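Local coordinates for alkylhydroperoxidase AhpD core: uncharacterized peroxidase-related protein (Ralstonia eutropha, PDB 2PRR), which is uncharacterized but probably acts as an oxidoreductase related to the AhpD alkylhydroperoxidases of the carboxymuconolactone decarboxylase family, at residues 131-136 with 140-145; 147-152 with 157-162. One frame throughout, in Å; residues are numbered along the deposited sequence.

Overall arrangement
Following the chain from the N terminus, helix 122-137 is the first of three consecutive helices that the two contacts join. Contact 1 closes the short turn after it, bringing 140-145 back against 131-136 just as helix 143-151 begins. That helix runs on into contact 2, where its last turn and His152 (147-152) face 157-162 near the start of helix 156-179, closing the short connection between the two helices. The contacts follow in series, neither nested nor crossed, and share helix 143-151. Their centres are about 11 Å apart, and Ala131 CB packs on Ile162 CG2 at 3.8 Å, joining the outer helices directly. Contact 1 is mainly polar and near the surface; contact 2 is apolar and buried.

Contact 1: 131-136 with 140-145; sequences ALKVCK and EVNEAD
Lys133 and Asp145 meet in a salt bridge, with Lys133 NZ 2.6 Å from Asp145 OD2 on the syn lone pair, the side facing the other carboxylate oxygen. The two side chains cross at about a right angle. With CG anti to the backbone N (chi1 -167°) and every later torsion extended, the lysine spans the gap at full length, a reach that suits this residue type. Its ammonium group also donates to Glu140 O at 2.9 Å, lying well above the carbonyl plane, so one charge holds both the loop backbone and the first turn of the next helix.

That turn opens with a capping box. Asn142 is the N-cap, its OD1 accepting from Asp145 N at 3.1 Å, and Asn142 N returns a bond to Asp145 OD2 at 3.0 Å. Asp145 OD2 thus takes two donors, one of them from above the carboxylate plane, and this double grip would restrain the rotation of the group. The negative carboxylate suits the first turn of a helix, where the dipole would favour it, and the lysine charge probably stabilises it further.

Beside this compact polar knot the rest is looser. Val134 CG2 and Val141 CG2 approach only to 4.5 Å, and both valines pack on Thr178 of the second subunit. On the solvent side lies Glu140, whose CB rests 3.8 Å from Lys133 CE while its extended chain leaves OE1 5.0 Å from Lys133 NZ, a separation over which opposite charges may still attract weakly.

Contact 2: 147-152 with 157-162; sequences EALREH and EDAWDI
Leu149 holds CG anti to its carbonyl carbon and beside the backbone N (chi1 -73°), with chi2 near 167°, and this sends its two methyl branches to different partners on the facing helix. Ile162 has a similar first torsion (chi1 -66°), and its extended chi2 carries CD1 back toward the leucine. The arrangement is a pair of consecutive helices joined by a short connection and set crosswise within an all-helical fold: helix 143-151 ends, the chain turns, and helix 156-179 sets off across it.

Leu149 is the hub on its side. Its CA lies 7.3 Å from that of Ala159, the nearest pair of CA atoms between the segments, and the small alanine suits the place because its single methyl, CB, can receive the leucine branch without holding the helices further apart. Ala159 and Ile162 are three residues apart, close to one helical turn, so both present their side chains to Leu149. The contact is small and apolar, and all three residues are buried.

Phe130 of helix 122-137 touches both Leu149 and Ile162, and Phe154 from the connecting loop also packs on Leu149, so the apolar cluster extends across three helices. Charged groups lie around it: Arg150 NH1 makes a salt bridge with Asp156 OD1 near the start of the second helix, while Asp161 and Glu157 each form salt bridges with Arg48 of the second subunit. Of the two leucine branches, CD1 makes the closer approach, 3.9 Å from Ala159 CB, whereas CD2 stands 4.2 Å from Ile162 CD1.

Contact 1: 131-136 with 140-145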
# COMPACT_ATOMS: atom_id res chain seq x y z
N ALA D 131 17.20 2.58 -9.29
CA ALA D 131 16.24 3.42 -9.99
C ALA D 131 14.83 3.32 -9.40
O ALA D 131 14.16 4.32 -9.19
CB ALA D 131 16.18 3.02 -11.43
N LEU D 132 14.37 2.10 -9.16
CA LEU D 132 13.03 1.91 -8.59
C LEU D 132 12.89 2.46 -7.20
O LEU D 132 11.83 2.98 -6.88
CB LEU D 132 12.57 0.45 -8.66
CG LEU D 132 11.75 0.06 -9.92
CD1 LEU D 132 10.47 0.87 -10.00
CD2 LEU D 132 12.50 0.22 -11.24
N LYS D 133 13.96 2.40 -6.40
CA LYS D 133 13.98 2.96 -5.04
C LYS D 133 13.92 4.50 -5.06
O LYS D 133 13.22 5.13 -4.25
CB LYS D 133 15.22 2.52 -4.27
CG LYS D 133 15.09 2.82 -2.77
CD LYS D 133 16.26 2.36 -1.93
CE LYS D 133 15.81 2.37 -0.42
NZ LYS D 133 16.91 2.09 0.57
N VAL D 134 14.68 5.11 -5.96
CA VAL D 134 14.67 6.53 -6.14
C VAL D 134 13.26 6.92 -6.61
O VAL D 134 12.68 7.89 -6.14
CB VAL D 134 15.67 6.98 -7.24
CG1 VAL D 134 15.51 8.44 -7.55
CG2 VAL D 134 17.11 6.67 -6.84
N CYS D 135 12.75 6.16 -7.57
CA CYS D 135 11.45 6.40 -8.15
C CYS D 135 10.34 6.38 -7.11
O CYS D 135 9.60 7.32 -7.04
CB CYS D 135 11.16 5.36 -9.23
SG CYS D 135 9.61 5.60 -10.10
N LYS D 136 10.28 5.36 -6.26
CA LYS D 136 9.17 5.25 -5.27
C LYS D 136 9.49 5.43 -3.77
O LYS D 136 8.57 5.52 -2.96
CB LYS D 136 8.52 3.87 -5.39
CG LYS D 136 7.92 3.54 -6.74
CD LYS D 136 6.68 4.37 -7.13
CE LYS D 136 6.28 3.99 -8.59
NZ LYS D 136 5.10 4.72 -9.20
N GLU D 140 14.29 6.92 1.42
CA GLU D 140 14.89 5.80 2.10
C GLU D 140 16.26 5.46 1.59
O GLU D 140 16.92 4.59 2.13
CB GLU D 140 13.98 4.57 2.03
CG GLU D 140 12.81 4.60 3.03
CD GLU D 140 11.91 3.36 2.93
OE1 GLU D 140 12.10 2.54 2.01
OE2 GLU D 140 10.99 3.21 3.77
N VAL D 141 16.71 6.17 0.55
CA VAL D 141 18.02 5.91 -0.01
C VAL D 141 19.10 6.13 1.02
O VAL D 141 19.17 7.20 1.61
CB VAL D 141 18.30 6.81 -1.22
CG1 VAL D 141 19.72 6.68 -1.63
CG2 VAL D 141 17.38 6.45 -2.36
N ASN D 142 19.96 5.13 1.20
CA ASN D 142 21.07 5.16 2.17
C ASN D 142 22.42 4.73 1.54
O ASN D 142 22.50 4.50 0.33
CB ASN D 142 20.70 4.26 3.35
CG ASN D 142 20.41 2.85 2.94
OD1 ASN D 142 20.80 2.40 1.87
ND2 ASN D 142 19.73 2.14 3.77
N GLU D 143 23.46 4.63 2.36
CA GLU D 143 24.80 4.26 1.88
C GLU D 143 24.91 2.84 1.33
O GLU D 143 25.72 2.57 0.42
CB GLU D 143 25.86 4.51 2.96
CG GLU D 143 26.04 6.00 3.30
CD GLU D 143 26.54 6.84 2.12
OE1 GLU D 143 27.54 6.43 1.48
OE2 GLU D 143 25.91 7.89 1.84
N ALA D 144 24.09 1.94 1.88
CA ALA D 144 24.07 0.55 1.44
C ALA D 144 23.55 0.46 0.00
O ALA D 144 23.95 -0.45 -0.74
CB ALA D 144 23.24 -0.30 2.37
N ASP D 145 22.71 1.39 -0.42
CA ASP D 145 22.21 1.37 -1.80
C ASP D 145 23.35 1.76 -2.74
O ASP D 145 23.45 1.23 -3.85
CB ASP D 145 21.00 2.30 -1.99
CG ASP D 145 19.81 1.92 -1.07
OD1 ASP D 145 19.50 0.73 -0.87
OD2 ASP D 145 19.17 2.85 -0.55

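Contact 2: 147-152 with 157-162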
# COMPACT_ATOMS: atom_id res chain seq x y z
N GLU D 147 26.63 1.30 -2.00
CA GLU D 147 27.54 0.12 -1.89
C GLU D 147 27.14 -0.99 -2.85
O GLU D 147 27.99 -1.55 -3.56
CB GLU D 147 27.56 -0.47 -0.48
CG GLU D 147 28.43 0.29 0.55
CD GLU D 147 28.23 -0.16 2.01
OE1 GLU D 147 28.37 -1.37 2.29
OE2 GLU D 147 27.96 0.71 2.88
N ALA D 148 25.85 -1.31 -2.88
CA ALA D 148 25.34 -2.36 -3.76
C ALA D 148 25.64 -2.10 -5.22
O ALA D 148 25.97 -3.02 -5.95
CB ALA D 148 23.85 -2.52 -3.57
N LEU D 149 25.52 -0.86 -5.66
CA LEU D 149 25.84 -0.52 -7.04
C LEU D 149 27.33 -0.65 -7.32
O LEU D 149 27.74 -1.07 -8.41
CB LEU D 149 25.37 0.90 -7.34
CG LEU D 149 23.87 1.09 -7.49
CD1 LEU D 149 23.51 2.57 -7.47
CD2 LEU D 149 23.36 0.39 -8.77
N ARG D 150 28.13 -0.27 -6.32
CA ARG D 150 29.57 -0.34 -6.45
C ARG D 150 30.06 -1.78 -6.57
O ARG D 150 31.01 -2.06 -7.34
CB ARG D 150 30.25 0.42 -5.31
CG ARG D 150 30.05 1.96 -5.40
CD ARG D 150 31.05 2.70 -4.54
NE ARG D 150 30.92 2.27 -3.15
CZ ARG D 150 30.28 2.91 -2.18
NH1 ARG D 150 29.68 4.08 -2.38
NH2 ARG D 150 30.24 2.36 -0.98
N GLU D 151 29.37 -2.69 -5.87
CA GLU D 151 29.64 -4.13 -5.92
C GLU D 151 29.56 -4.67 -7.34
O GLU D 151 30.20 -5.66 -7.65
CB GLU D 151 28.65 -4.93 -5.03
CG GLU D 151 28.90 -4.90 -3.51
CD GLU D 151 27.80 -5.60 -2.69
N HIS D 152 28.74 -4.04 -8.18
CA HIS D 152 28.60 -4.40 -9.60
C HIS D 152 29.44 -3.53 -10.54
O HIS D 152 29.21 -3.54 -11.73
CB HIS D 152 27.14 -4.32 -10.04
CG HIS D 152 26.27 -5.36 -9.42
ND1 HIS D 152 26.14 -6.63 -9.93
CD2 HIS D 152 25.48 -5.32 -8.32
CE1 HIS D 152 25.31 -7.32 -9.18
NE2 HIS D 152 24.90 -6.55 -8.19
N GLU D 157 29.34 8.40 -9.24
CA GLU D 157 28.92 9.30 -10.29
C GLU D 157 27.86 8.63 -11.17
O GLU D 157 26.95 9.31 -11.62
CB GLU D 157 30.13 9.81 -11.10
CG GLU D 157 31.03 10.73 -10.30
CD GLU D 157 30.30 11.96 -9.77
OE1 GLU D 157 29.74 12.69 -10.62
OE2 GLU D 157 30.28 12.19 -8.53
N ASP D 158 27.98 7.32 -11.41
CA ASP D 158 26.98 6.54 -12.14
C ASP D 158 25.68 6.52 -11.28
O ASP D 158 24.57 6.66 -11.79
CB ASP D 158 27.43 5.10 -12.38
CG ASP D 158 28.74 4.97 -13.20
OD1 ASP D 158 29.13 5.93 -13.90
OD2 ASP D 158 29.38 3.88 -13.14
N ALA D 159 25.81 6.33 -9.98
CA ALA D 159 24.64 6.35 -9.11
C ALA D 159 23.84 7.66 -9.28
O ALA D 159 22.62 7.63 -9.27
CB ALA D 159 25.05 6.12 -7.65
N TRP D 160 24.53 8.79 -9.48
CA TRP D 160 23.86 10.10 -9.68
C TRP D 160 23.14 10.14 -11.05
O TRP D 160 22.05 10.71 -11.17
CB TRP D 160 24.89 11.24 -9.57
CG TRP D 160 24.40 12.66 -9.79
CD1 TRP D 160 23.81 13.17 -10.92
CD2 TRP D 160 24.52 13.78 -8.88
NE1 TRP D 160 23.52 14.50 -10.74
CE2 TRP D 160 23.96 14.90 -9.51
CE3 TRP D 160 25.06 13.94 -7.60
CZ2 TRP D 160 23.92 16.15 -8.91
CZ3 TRP D 160 25.00 15.18 -7.00
CH2 TRP D 160 24.43 16.26 -7.65
N ASP D 161 23.76 9.56 -12.06
CA ASP D 161 23.17 9.50 -13.38
C ASP D 161 21.86 8.72 -13.39
O ASP D 161 20.88 9.14 -14.02
CB ASP D 161 24.16 8.88 -14.36
CG ASP D 161 25.35 9.79 -14.68
OD1 ASP D 161 25.29 10.99 -14.37
OD2 ASP D 161 26.33 9.32 -15.28
N ILE D 162 21.85 7.58 -12.70
CA ILE D 162 20.63 6.73 -12.56
C ILE D 162 19.52 7.54 -11.92
O ILE D 162 18.46 7.67 -12.49
CB ILE D 162 20.90 5.46 -11.69
CG1 ILE D 162 21.89 4.53 -12.39
CG2 ILE D 162 19.57 4.69 -11.34
CD1 ILE D 162 22.54 3.51 -11.49